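Local coordinates for protein D-alanine--D-alanine ligase (Coxiella burnetii, PDB 3TQT) that joins two D-alanine molecules into D-alanyl-D-alanine at the expense of ATP, a step of bacterial peptidoglycan and cell wall synthesis, at residues N27-L32 and I39-I44; R74-A79 and K85-L90; A99-P104 and L350-H355; S135-E140 and K292-S297; Q284-D289 and V312-I317. All blocks are in the same frame, centred on the assembly; numbering follows the deposited sequence.

Contact 1: residues N27-L32 and I39-I44; sequences NIVNTL and ISVIFI
V29, in the last turn of helix 18-31, drops one methyl, CG2, between the side chains of I39 and V41, two residues that alternate onto the same face of strand 37-44. The bump is a single carbon and the hollow has two walls: V29 CG2 lies 3.7 Å from V41 CG2 and 3.8 Å from I39 CG2. In V29 the other methyl, CG1, takes the place anti to the backbone N (chi1 163°), which leaves CG2 as the branch that faces the strand.

I39 contributes its longer arm, CG1-CD1. This arm runs out from the strand, and CD1 lodges under the end of the helix, 3.6 Å from L32 CB and 3.8 Å from the carbonyl oxygen V29 O. The isobutyl group of L32 flanks that arm, with L32 CD1 4.0 Å from I39 CG1. L32 is the first residue beyond the helix; its amide still bonds to I28 O at 2.8 Å, and its side chain points toward the strand.

Around this core, V9 of strand 5-12 and L60 of helix 56-61 also touch V29, while I348 of helix 340-370 touches L32. The interlocking side chains are all aliphatic, and they seat the helix of a beta-alpha-beta unit, strand 5-12, helix 18-31 and strand 37-44, on its sheet in the Rossmann-like N-terminal domain.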
# COMPACT_ATOMS: atom_id res chain seq x y z
N ASN A 27 8.83 -24.73 4.86
CA ASN A 27 9.76 -24.60 5.98
C ASN A 27 9.05 -24.04 7.20
O ASN A 27 9.22 -24.53 8.31
CB ASN A 27 10.93 -23.69 5.62
CG ASN A 27 11.95 -23.61 6.73
OD1 ASN A 27 12.30 -24.62 7.34
ND2 ASN A 27 12.42 -22.40 7.01
N ILE A 28 8.25 -23.01 6.97
CA ILE A 28 7.50 -22.40 8.05
C ILE A 28 6.56 -23.43 8.67
O ILE A 28 6.50 -23.58 9.89
CB ILE A 28 6.72 -21.19 7.54
CG1 ILE A 28 7.71 -20.04 7.26
CG2 ILE A 28 5.65 -20.76 8.56
CD1 ILE A 28 7.10 -18.89 6.49
N VAL A 29 5.83 -24.15 7.83
CA VAL A 29 4.88 -25.15 8.32
C VAL A 29 5.60 -26.25 9.09
O VAL A 29 5.14 -26.72 10.12
CB VAL A 29 4.03 -25.73 7.19
CG1 VAL A 29 3.36 -27.03 7.62
CG2 VAL A 29 2.99 -24.69 6.75
N ASN A 30 6.76 -26.63 8.59
CA ASN A 30 7.56 -27.66 9.22
C ASN A 30 8.18 -27.19 10.53
O ASN A 30 8.51 -28.00 11.41
CB ASN A 30 8.67 -28.12 8.27
CG ASN A 30 9.36 -29.37 8.74
OD1 ASN A 30 8.71 -30.30 9.20
ND2 ASN A 30 10.69 -29.40 8.64
N THR A 31 8.33 -25.88 10.67
CA THR A 31 9.08 -25.32 11.78
C THR A 31 8.20 -24.69 12.86
O THR A 31 8.63 -24.55 14.01
CB THR A 31 10.12 -24.30 11.25
OG1 THR A 31 11.00 -24.97 10.33
CG2 THR A 31 10.94 -23.73 12.37
N LEU A 32 6.97 -24.32 12.51
CA LEU A 32 6.02 -23.82 13.50
C LEU A 32 5.81 -24.80 14.66
O LEU A 32 5.56 -25.99 14.46
CB LEU A 32 4.66 -23.49 12.87
CG LEU A 32 4.60 -22.19 12.06
CD1 LEU A 32 3.34 -22.15 11.21
CD2 LEU A 32 4.66 -21.00 13.00
N ILE A 39 -2.05 -25.53 12.35
CA ILE A 39 -1.57 -24.90 11.13
C ILE A 39 -2.48 -25.26 9.97
O ILE A 39 -2.80 -26.44 9.75
CB ILE A 39 -0.13 -25.36 10.84
CG1 ILE A 39 0.76 -25.07 12.05
CG2 ILE A 39 0.41 -24.72 9.55
CD1 ILE A 39 2.03 -25.87 12.08
N SER A 40 -2.93 -24.24 9.25
CA SER A 40 -3.65 -24.41 7.98
C SER A 40 -2.83 -23.75 6.89
O SER A 40 -2.19 -22.72 7.11
CB SER A 40 -5.04 -23.78 8.04
OG SER A 40 -5.85 -24.38 9.03
N VAL A 41 -2.85 -24.33 5.71
CA VAL A 41 -2.13 -23.73 4.59
C VAL A 41 -3.13 -23.27 3.56
O VAL A 41 -4.03 -24.03 3.18
CB VAL A 41 -1.15 -24.72 3.95
CG1 VAL A 41 -0.37 -24.04 2.81
CG2 VAL A 41 -0.21 -25.26 5.00
N ILE A 42 -3.01 -22.02 3.14
CA ILE A 42 -3.87 -21.53 2.09
C ILE A 42 -3.02 -21.48 0.83
O ILE A 42 -2.01 -20.79 0.79
CB ILE A 42 -4.39 -20.11 2.39
CG1 ILE A 42 -5.18 -20.08 3.70
CG2 ILE A 42 -5.25 -19.61 1.23
CD1 ILE A 42 -6.44 -20.87 3.66
N PHE A 43 -3.43 -22.23 -0.18
CA PHE A 43 -2.72 -22.24 -1.44
C PHE A 43 -3.46 -21.41 -2.47
O PHE A 43 -4.65 -21.61 -2.70
CB PHE A 43 -2.57 -23.68 -1.95
CG PHE A 43 -1.88 -23.79 -3.28
CD1 PHE A 43 -0.60 -23.31 -3.45
CD2 PHE A 43 -2.52 -24.39 -4.37
CE1 PHE A 43 0.05 -23.42 -4.66
CE2 PHE A 43 -1.88 -24.50 -5.59
CZ PHE A 43 -0.59 -24.01 -5.73
N ILE A 44 -2.76 -20.47 -3.09
CA ILE A 44 -3.31 -19.68 -4.17
C ILE A 44 -2.66 -20.18 -5.44
O ILE A 44 -1.44 -20.09 -5.57
CB ILE A 44 -2.98 -18.19 -4.00
CG1 ILE A 44 -3.47 -17.70 -2.63
CG2 ILE A 44 -3.57 -17.37 -5.16
CD1 ILE A 44 -3.17 -16.24 -2.35

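Contact 2: residues R74-A79 and K85-L90; sequences RPITIA and KPWQSL
I78 places CG1 between its backbone N and carbonyl carbon (chi1 61°), so CG2 is the branch that meets W87; the indole, with CG beside its own backbone N (chi1 -43°), stands on the same face of the hairpin. I78 CG2 comes up in the plane of the ring at its benzo edge, 3.6 Å from W87 CZ3. One face of the indole is covered by the pyrrolidine of P86, whose CG sits 3.7 Å above the ring centre. I76 CD1 touches W87 CB, the two side chains meeting at a slant.

Strands 74-78 and 87-89 form an antiparallel beta hairpin near one edge of the N-terminal sheet, between strands 50-53 and 96-97. T77 and Q88 are its hydrogen-bonded pair: T77 N bonds to Q88 O and Q88 N to T77 O, both at 2.8 Å. The ladder continues from A79 N to P86 O (2.6 Å) and, toward the open end, from L90 N to P75 O (3.0 Å). P75 O is gripped a second time, by a water that donates to it at 2.7 Å.

L90 CD2 rests 3.6 Å from T77 CG2, the two side chains crossing at about a right angle. At T77 the hairpin also meets the second subunit: T77 OG1 bonds to I78 O of that subunit, and the reverse bond is made too. Q88 OE1 is held by R96, and W87 NE1 bonds to S8 OG of strand 5-12.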
# COMPACT_ATOMS: atom_id res chain seq x y z
N ARG A 74 -8.93 -27.93 -0.18
CA ARG A 74 -10.33 -27.56 -0.35
C ARG A 74 -10.48 -26.15 -0.90
O ARG A 74 -9.94 -25.20 -0.34
CB ARG A 74 -11.06 -27.63 1.00
CG ARG A 74 -10.85 -28.92 1.80
CD ARG A 74 -11.01 -28.65 3.30
NE ARG A 74 -11.64 -29.74 4.04
CZ ARG A 74 -11.00 -30.55 4.88
NH1 ARG A 74 -9.70 -30.39 5.10
NH2 ARG A 74 -11.65 -31.51 5.52
N PRO A 75 -11.22 -26.01 -2.01
CA PRO A 75 -11.55 -24.69 -2.55
C PRO A 75 -12.23 -23.83 -1.49
O PRO A 75 -13.17 -24.26 -0.83
CB PRO A 75 -12.53 -25.02 -3.68
CG PRO A 75 -12.16 -26.40 -4.10
CD PRO A 75 -11.75 -27.11 -2.84
N ILE A 76 -11.72 -22.62 -1.30
CA ILE A 76 -12.32 -21.74 -0.31
C ILE A 76 -12.52 -20.35 -0.87
O ILE A 76 -11.90 -19.96 -1.86
CB ILE A 76 -11.46 -21.61 0.95
CG1 ILE A 76 -10.02 -21.22 0.58
CG2 ILE A 76 -11.52 -22.89 1.79
CD1 ILE A 76 -9.28 -20.50 1.72
N THR A 77 -13.41 -19.62 -0.23
CA THR A 77 -13.43 -18.19 -0.41
C THR A 77 -13.35 -17.58 0.98
O THR A 77 -12.97 -18.25 1.93
CB THR A 77 -14.64 -17.71 -1.19
OG1 THR A 77 -14.52 -16.30 -1.40
CG2 THR A 77 -15.94 -18.03 -0.45
N ILE A 78 -13.67 -16.30 1.10
CA ILE A 78 -13.51 -15.65 2.38
C ILE A 78 -14.87 -15.23 2.93
O ILE A 78 -15.83 -15.11 2.19
CB ILE A 78 -12.54 -14.44 2.31
CG1 ILE A 78 -13.07 -13.39 1.33
CG2 ILE A 78 -11.15 -14.89 1.90
CD1 ILE A 78 -12.13 -12.23 1.15
N ALA A 79 -14.93 -15.04 4.23
CA ALA A 79 -16.16 -14.62 4.86
C ALA A 79 -15.95 -13.24 5.46
O ALA A 79 -15.43 -13.12 6.56
CB ALA A 79 -16.55 -15.62 5.92
N LYS A 85 -13.42 -16.67 11.81
CA LYS A 85 -13.35 -17.72 10.80
C LYS A 85 -13.48 -17.12 9.41
O LYS A 85 -14.55 -17.12 8.82
CB LYS A 85 -14.45 -18.75 11.03
CG LYS A 85 -14.42 -19.41 12.40
CD LYS A 85 -15.26 -20.69 12.40
CE LYS A 85 -15.25 -21.36 13.76
NZ LYS A 85 -16.64 -21.58 14.27
N PRO A 86 -12.36 -16.61 8.88
CA PRO A 86 -12.36 -15.85 7.63
C PRO A 86 -12.46 -16.72 6.38
O PRO A 86 -12.84 -16.20 5.33
CB PRO A 86 -11.01 -15.15 7.66
CG PRO A 86 -10.14 -16.06 8.45
CD PRO A 86 -11.03 -16.65 9.50
N TRP A 87 -12.12 -18.01 6.48
CA TRP A 87 -12.09 -18.89 5.32
C TRP A 87 -13.36 -19.71 5.27
O TRP A 87 -13.78 -20.29 6.28
CB TRP A 87 -10.91 -19.85 5.38
CG TRP A 87 -9.63 -19.25 5.84
CD1 TRP A 87 -8.77 -19.77 6.76
CD2 TRP A 87 -9.05 -18.02 5.39
NE1 TRP A 87 -7.67 -18.93 6.90
CE2 TRP A 87 -7.83 -17.85 6.08
CE3 TRP A 87 -9.45 -17.03 4.48
CZ2 TRP A 87 -7.01 -16.75 5.88
CZ3 TRP A 87 -8.61 -15.94 4.27
CH2 TRP A 87 -7.42 -15.80 4.97
N GLN A 88 -13.96 -19.78 4.09
CA GLN A 88 -15.22 -20.50 3.95
C GLN A 88 -15.13 -21.47 2.81
O GLN A 88 -14.78 -21.10 1.70
CB GLN A 88 -16.36 -19.52 3.68
CG GLN A 88 -17.72 -20.20 3.56
CD GLN A 88 -18.84 -19.19 3.52
OE1 GLN A 88 -18.85 -18.22 4.27
NE2 GLN A 88 -19.80 -19.42 2.62
N SER A 89 -15.45 -22.73 3.07
CA SER A 89 -15.37 -23.76 2.04
C SER A 89 -16.42 -23.52 0.97
O SER A 89 -17.51 -23.04 1.26
CB SER A 89 -15.55 -25.15 2.66
OG SER A 89 -16.76 -25.22 3.39
N LEU A 90 -16.09 -23.87 -0.28
CA LEU A 90 -17.00 -23.65 -1.41
C LEU A 90 -17.96 -24.81 -1.68
O LEU A 90 -17.62 -25.98 -1.49
CB LEU A 90 -16.19 -23.31 -2.67
CG LEU A 90 -15.64 -21.88 -2.66
CD1 LEU A 90 -14.85 -21.60 -3.93
CD2 LEU A 90 -16.78 -20.89 -2.53
O HOH W 1 -14.46 -26.60 -0.37

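Contact 3: residues A99-P104 and L350-H355; sequences ADCVFP and LAIDRH
C101 and A351 meet thiol to methyl where strand 101-104, an edge strand of the Rossmann-like N-terminal sheet, passes the long C-terminal helix 340-370. The cysteine leaves the strand toward the helix, and SG extends away from its own backbone N (chi1 -178°), which sends the sulfur out to A351 CB. The methyl of A351 in turn points at the strand. The closest CA pair is C101 and I352, 6.9 Å apart.

I352 lies one position along the helix, and its CB bond is directed across the strand, but the extended chain (chi2 163°) brings its end nearer. CG1 then lies alongside the base of the cysteine, 4.2 Å from C101 CB, and at the same 4.2 Å from the carbonyl oxygen D100 O. C101 thus meets A351 with its sulfur and I352 with its CB.

C101 also touches I7 of strand 5-12, its neighbour in the sheet. One turn on, R354 secures the helix separately: NH2 bonds to Y127 O and the guanidinium makes a cation-pi contact with the Y127 ring. The tightest point of the strand–helix contact is C101 SG to A351 CB, at 3.6 Å.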
# COMPACT_ATOMS: atom_id res chain seq x y z
N ALA A 99 -8.90 -18.61 11.82
CA ALA A 99 -7.54 -18.13 11.68
C ALA A 99 -7.34 -17.04 12.73
O ALA A 99 -8.07 -16.06 12.77
CB ALA A 99 -7.29 -17.59 10.28
N ASP A 100 -6.36 -17.25 13.61
CA ASP A 100 -6.03 -16.26 14.63
C ASP A 100 -4.93 -15.35 14.15
O ASP A 100 -4.74 -14.24 14.66
CB ASP A 100 -5.58 -16.98 15.89
CG ASP A 100 -6.69 -17.76 16.51
OD1 ASP A 100 -7.79 -17.19 16.63
OD2 ASP A 100 -6.47 -18.94 16.86
N CYS A 101 -4.18 -15.82 13.16
CA CYS A 101 -3.11 -15.03 12.59
C CYS A 101 -2.72 -15.62 11.25
O CYS A 101 -2.72 -16.84 11.07
CB CYS A 101 -1.90 -14.97 13.54
SG CYS A 101 -0.52 -13.94 12.93
N VAL A 102 -2.43 -14.74 10.30
CA VAL A 102 -2.08 -15.17 8.96
C VAL A 102 -0.61 -14.90 8.71
O VAL A 102 -0.09 -13.87 9.11
CB VAL A 102 -2.96 -14.45 7.91
CG1 VAL A 102 -2.49 -14.77 6.51
CG2 VAL A 102 -4.43 -14.82 8.12
N PHE A 103 0.05 -15.85 8.06
CA PHE A 103 1.45 -15.69 7.72
C PHE A 103 1.51 -15.57 6.21
O PHE A 103 1.50 -16.57 5.51
CB PHE A 103 2.22 -16.92 8.20
CG PHE A 103 3.62 -16.64 8.63
CD1 PHE A 103 4.04 -16.96 9.92
CD2 PHE A 103 4.52 -16.04 7.77
CE1 PHE A 103 5.33 -16.70 10.31
CE2 PHE A 103 5.81 -15.78 8.16
CZ PHE A 103 6.22 -16.11 9.43
N PRO A 104 1.51 -14.33 5.69
CA PRO A 104 1.54 -14.17 4.25
C PRO A 104 2.93 -14.61 3.77
O PRO A 104 3.94 -14.08 4.25
CB PRO A 104 1.34 -12.66 4.05
CG PRO A 104 1.10 -12.08 5.40
CD PRO A 104 1.63 -13.04 6.39
N LEU A 350 4.25 -10.56 17.32
CA LEU A 350 4.31 -9.20 16.81
C LEU A 350 3.09 -8.87 15.96
O LEU A 350 2.55 -7.77 16.04
CB LEU A 350 5.56 -9.01 15.95
CG LEU A 350 6.90 -8.97 16.68
CD1 LEU A 350 8.04 -9.12 15.69
CD2 LEU A 350 7.04 -7.68 17.46
N ALA A 351 2.69 -9.82 15.12
CA ALA A 351 1.52 -9.67 14.27
C ALA A 351 0.27 -9.43 15.11
O ALA A 351 -0.52 -8.52 14.84
CB ALA A 351 1.35 -10.92 13.38
N ILE A 352 0.07 -10.26 16.13
CA ILE A 352 -1.11 -10.16 16.98
C ILE A 352 -1.06 -8.87 17.79
O ILE A 352 -2.08 -8.21 17.95
CB ILE A 352 -1.25 -11.39 17.90
CG1 ILE A 352 -1.69 -12.59 17.05
CG2 ILE A 352 -2.30 -11.14 18.99
CD1 ILE A 352 -1.49 -13.93 17.72
N ASP A 353 0.11 -8.51 18.29
CA ASP A 353 0.24 -7.27 19.05
C ASP A 353 -0.08 -6.05 18.20
O ASP A 353 -0.77 -5.13 18.65
CB ASP A 353 1.65 -7.11 19.60
CG ASP A 353 1.94 -8.04 20.76
OD1 ASP A 353 0.97 -8.51 21.40
OD2 ASP A 353 3.13 -8.29 21.04
N ARG A 354 0.43 -6.04 16.97
CA ARG A 354 0.14 -4.92 16.06
C ARG A 354 -1.35 -4.83 15.82
O ARG A 354 -1.94 -3.75 15.90
CB ARG A 354 0.86 -5.07 14.72
CG ARG A 354 0.58 -3.88 13.79
CD ARG A 354 1.42 -3.94 12.52
NE ARG A 354 1.14 -5.16 11.77
CZ ARG A 354 0.32 -5.21 10.73
NH1 ARG A 354 -0.29 -4.11 10.30
NH2 ARG A 354 0.11 -6.36 10.10
N HIS A 355 -1.97 -5.97 15.54
CA HIS A 355 -3.41 -6.01 15.30
C HIS A 355 -4.19 -5.46 16.49
O HIS A 355 -5.18 -4.71 16.32
CB HIS A 355 -3.83 -7.45 14.99
CG HIS A 355 -5.31 -7.63 14.92
ND1 HIS A 355 -6.02 -7.45 13.76
CD2 HIS A 355 -6.21 -7.96 15.87
CE1 HIS A 355 -7.30 -7.66 14.00
NE2 HIS A 355 -7.44 -7.98 15.27

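Contact 4: residues S135-E140 and K292-S297; sequences SAVCME and KMVHCS
V294 meets C138 and V137 with apolar contacts alone. Its CG2 methyl, set between its backbone N and carbonyl carbon (chi1 -62° for CG1), touches the sulfur C138 SG at 3.6 Å. The other methyl, CG1, faces V137 CG1 at 4.0 Å, with the two valines at a slant to each other. The beta-branched side chain therefore presents one methyl to each of two consecutive residues of helix 132-139. C138 holds SG beside its own backbone N (chi1 -70°), which turns the sulfur to the valine.

Backbone bonds end the helix at V294. It is the first residue past helix 277-293, which closes in a Schellman motif: H295, with positive phi, is the C-prime residue, C296 N bonds to F291 O, and H295 N bonds to K292 O at 2.8 Å. On the facing side M139 N reaches S135 O at 2.8 Å, continuing the helix beyond C138.

One polar link lies beside the apolar patch: V294 O accepts a bond from S134 OG, just before the 135-140 segment. I317 of strand 312-318 and L148 of helix 141-150 also touch V294, and V137 packs on L143 of the second subunit.

The side chain of C138 lies about 7 Å, nearest atoms, from those of E316 and N318, predicted magnesium ligands. Contact through sulfur and methyls alone implies apolar packing close to these ligands, with no directional bond between the segments.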
# COMPACT_ATOMS: atom_id res chain seq x y z
N SER A 135 4.49 -2.43 2.77
CA SER A 135 4.71 -3.39 1.69
C SER A 135 4.84 -2.63 0.36
O SER A 135 5.72 -2.91 -0.44
CB SER A 135 3.55 -4.38 1.62
OG SER A 135 3.46 -5.14 2.81
N ALA A 136 3.94 -1.68 0.14
CA ALA A 136 3.91 -0.95 -1.13
C ALA A 136 5.16 -0.10 -1.26
O ALA A 136 5.79 -0.06 -2.32
CB ALA A 136 2.66 -0.10 -1.24
N VAL A 137 5.53 0.58 -0.19
CA VAL A 137 6.75 1.38 -0.22
C VAL A 137 8.01 0.54 -0.48
O VAL A 137 8.89 0.95 -1.24
CB VAL A 137 6.91 2.20 1.08
CG1 VAL A 137 8.31 2.80 1.17
CG2 VAL A 137 5.86 3.30 1.13
N CYS A 138 8.10 -0.63 0.14
CA CYS A 138 9.28 -1.47 0.00
C CYS A 138 9.31 -2.23 -1.32
O CYS A 138 10.38 -2.58 -1.83
CB CYS A 138 9.39 -2.44 1.18
SG CYS A 138 9.79 -1.64 2.74
N MET A 139 8.13 -2.49 -1.86
CA MET A 139 8.00 -3.24 -3.11
C MET A 139 8.50 -2.43 -4.31
O MET A 139 9.12 -2.98 -5.22
CB MET A 139 6.53 -3.62 -3.34
CG MET A 139 6.29 -4.43 -4.58
SD MET A 139 6.63 -6.17 -4.26
CE MET A 139 6.33 -6.87 -5.88
N GLU A 140 8.24 -1.13 -4.30
CA GLU A 140 8.69 -0.26 -5.37
C GLU A 140 10.03 0.32 -4.94
O GLU A 140 10.09 1.25 -4.14
CB GLU A 140 7.69 0.87 -5.62
CG GLU A 140 6.24 0.42 -5.66
CD GLU A 140 5.79 0.04 -7.05
OE1 GLU A 140 6.29 0.65 -8.02
OE2 GLU A 140 4.94 -0.86 -7.17
N LYS A 292 12.45 1.23 10.27
CA LYS A 292 11.55 2.18 10.93
C LYS A 292 11.09 3.26 9.96
O LYS A 292 9.92 3.67 9.98
CB LYS A 292 12.23 2.79 12.16
CG LYS A 292 12.35 1.82 13.33
CD LYS A 292 13.46 2.22 14.30
CE LYS A 292 12.99 3.25 15.32
NZ LYS A 292 14.09 3.54 16.29
N MET A 293 12.00 3.69 9.10
CA MET A 293 11.75 4.79 8.19
C MET A 293 10.67 4.47 7.17
O MET A 293 9.95 5.36 6.72
CB MET A 293 13.03 5.19 7.46
CG MET A 293 12.92 6.50 6.74
SD MET A 293 14.56 7.18 6.53
CE MET A 293 15.02 7.49 8.24
N VAL A 294 10.54 3.21 6.80
CA VAL A 294 9.48 2.81 5.90
C VAL A 294 8.29 2.24 6.67
O VAL A 294 7.39 1.65 6.09
CB VAL A 294 9.97 1.77 4.87
CG1 VAL A 294 11.08 2.38 4.01
CG2 VAL A 294 10.45 0.52 5.57
N HIS A 295 8.32 2.41 7.99
CA HIS A 295 7.21 2.00 8.86
C HIS A 295 6.86 0.54 8.70
O HIS A 295 5.68 0.17 8.65
CB HIS A 295 6.01 2.90 8.61
CG HIS A 295 6.35 4.35 8.70
ND1 HIS A 295 6.13 5.24 7.67
CD2 HIS A 295 6.95 5.06 9.68
CE1 HIS A 295 6.56 6.44 8.02
NE2 HIS A 295 7.07 6.35 9.24
N CYS A 296 7.90 -0.27 8.63
CA CYS A 296 7.74 -1.71 8.51
C CYS A 296 7.27 -2.31 9.83
O CYS A 296 7.35 -1.68 10.90
CB CYS A 296 9.06 -2.35 8.08
SG CYS A 296 8.81 -3.92 7.29
N SER A 297 6.76 -3.53 9.74
CA SER A 297 6.31 -4.26 10.90
C SER A 297 6.73 -5.69 10.74
O SER A 297 6.81 -6.19 9.61
CB SER A 297 4.78 -4.22 11.00
OG SER A 297 4.35 -2.96 11.43

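Contact 5: residues Q284-D289 and V312-I317; sequences QQIAID and VLVNEI
I286 touches strand 312-318 with both of its branches, leaving helix 277-293 toward V312 and V314. From CB the side chain forks. CG2 stands anti to the backbone N, beside the carbonyl carbon, and this short branch goes to V314, where its methyl lies 3.6 Å from V314 CG2. CG1 takes the position beside the backbone N (chi1 -65°) and carries the longer arm onward; the arm is extended (chi2 177°), so its end reaches farther along the strand. At the tip, CD1 comes to 4.0 Å from V312 CG1. The isoleucine thus spans two residues of the strand that lie on one face. It runs antiparallel to both valine side chains, passing alongside them.

V314 keeps CG1 anti to its backbone N (chi1 176°), which leaves CG2 as the methyl that meets the helix. On the outer side of the helix, Q285 NE2 donates to D289 OD1 at 2.9 Å, one turn along, from above the carboxylate plane.

Farther up the strand, N315 and E316 both face D303 in a classic beta bulge. E316 and D303 are predicted magnesium ligands, so the strand that the helix packs on also carries part of the probable metal site of the ATP-grasp domain.

Helix 277-293 lies against the five-stranded antiparallel sheet at strand 312-318, whose V314 also makes backbone bonds to P154 and V156; F304 of neighbouring strand 298-306 touches I286, V312 and V314, and L148 of helix 141-150 covers V314.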
# COMPACT_ATOMS: atom_id res chain seq x y z
N GLN A 284 23.87 -2.99 10.94
CA GLN A 284 22.78 -3.29 11.85
C GLN A 284 21.95 -2.04 12.16
O GLN A 284 20.72 -2.08 12.15
CB GLN A 284 23.31 -3.96 13.11
CG GLN A 284 23.76 -5.40 12.86
CD GLN A 284 24.50 -6.00 14.03
OE1 GLN A 284 25.34 -5.36 14.65
NE2 GLN A 284 24.17 -7.25 14.35
N GLN A 285 22.62 -0.91 12.41
CA GLN A 285 21.88 0.28 12.80
C GLN A 285 21.06 0.84 11.66
O GLN A 285 19.92 1.27 11.85
CB GLN A 285 22.78 1.36 13.37
CG GLN A 285 21.98 2.53 13.94
CD GLN A 285 21.12 2.12 15.14
OE1 GLN A 285 21.64 1.78 16.19
NE2 GLN A 285 19.79 2.15 14.97
N ILE A 286 21.64 0.84 10.47
CA ILE A 286 20.96 1.36 9.29
C ILE A 286 19.80 0.44 8.93
O ILE A 286 18.73 0.90 8.54
CB ILE A 286 21.91 1.51 8.09
CG1 ILE A 286 22.98 2.56 8.41
CG2 ILE A 286 21.14 1.92 6.84
CD1 ILE A 286 24.00 2.72 7.31
N ALA A 287 20.01 -0.86 9.06
CA ALA A 287 18.90 -1.80 8.82
C ALA A 287 17.69 -1.48 9.71
O ALA A 287 16.55 -1.43 9.24
CB ALA A 287 19.34 -3.24 9.01
N ILE A 288 17.96 -1.25 10.99
CA ILE A 288 16.91 -0.90 11.95
C ILE A 288 16.30 0.45 11.61
O ILE A 288 15.08 0.59 11.62
CB ILE A 288 17.46 -0.87 13.38
CG1 ILE A 288 17.66 -2.30 13.89
CG2 ILE A 288 16.51 -0.11 14.28
CD1 ILE A 288 18.57 -2.38 15.09
N ASP A 289 17.13 1.43 11.31
CA ASP A 289 16.63 2.76 10.96
C ASP A 289 15.79 2.75 9.68
O ASP A 289 14.77 3.41 9.59
CB ASP A 289 17.77 3.76 10.83
CG ASP A 289 18.46 4.03 12.16
OD1 ASP A 289 17.95 3.59 13.20
OD2 ASP A 289 19.51 4.69 12.15
N VAL A 312 28.50 1.99 3.54
CA VAL A 312 27.33 1.13 3.65
C VAL A 312 26.12 1.78 3.00
O VAL A 312 25.70 2.87 3.39
CB VAL A 312 27.05 0.79 5.12
CG1 VAL A 312 25.87 -0.18 5.24
CG2 VAL A 312 28.30 0.21 5.76
N LEU A 313 25.56 1.10 2.00
CA LEU A 313 24.51 1.64 1.16
C LEU A 313 23.33 0.69 1.10
O LEU A 313 23.49 -0.49 0.73
CB LEU A 313 25.02 1.87 -0.25
CG LEU A 313 26.22 2.80 -0.39
CD1 LEU A 313 26.71 2.82 -1.85
CD2 LEU A 313 25.85 4.20 0.11
N VAL A 314 22.15 1.19 1.43
CA VAL A 314 20.97 0.36 1.31
C VAL A 314 20.64 0.23 -0.17
O VAL A 314 20.66 1.22 -0.90
CB VAL A 314 19.76 0.94 2.07
CG1 VAL A 314 18.54 0.08 1.83
CG2 VAL A 314 20.05 1.04 3.56
N ASN A 315 20.36 -0.98 -0.62
CA ASN A 315 19.84 -1.15 -1.97
C ASN A 315 18.36 -1.49 -2.00
O ASN A 315 17.63 -1.06 -2.89
CB ASN A 315 20.59 -2.24 -2.72
CG ASN A 315 20.44 -2.11 -4.23
OD1 ASN A 315 20.48 -0.99 -4.77
ND2 ASN A 315 20.25 -3.23 -4.91
N GLU A 316 17.91 -2.28 -1.02
CA GLU A 316 16.55 -2.80 -1.08
C GLU A 316 16.09 -3.24 0.31
O GLU A 316 16.91 -3.62 1.15
CB GLU A 316 16.48 -3.99 -2.06
CG GLU A 316 15.11 -4.62 -2.19
CD GLU A 316 15.02 -5.63 -3.34
OE1 GLU A 316 16.08 -6.05 -3.85
OE2 GLU A 316 13.90 -5.99 -3.73
N ILE A 317 14.79 -3.15 0.55
CA ILE A 317 14.17 -3.75 1.74
C ILE A 317 13.13 -4.76 1.27
O ILE A 317 12.22 -4.42 0.53
CB ILE A 317 13.47 -2.68 2.61
CG1 ILE A 317 14.47 -1.56 2.93
CG2 ILE A 317 12.88 -3.33 3.90
CD1 ILE A 317 13.88 -0.40 3.70

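In the fold
Contacts 1, 2 and 3 all reach the N-terminal sheet, yet differ in kind. Contact 2 is a backbone-bonded hairpin, partly exposed and touching the second subunit, whereas contacts 1 and 3 seat helices on the sheet through side chains. I42 of contact 1 packs on I76 and W87 of contact 2, and W87 in turn on A99 and V102 of contact 3. Contacts 4 and 5 share helix 277-293 and meet at I317; both are buried and apolar, near the predicted metal ligands. Contact 3 is partly buried and links the N-terminal sheet to the C-terminal helix, and R354 there touches S297 of contact 4.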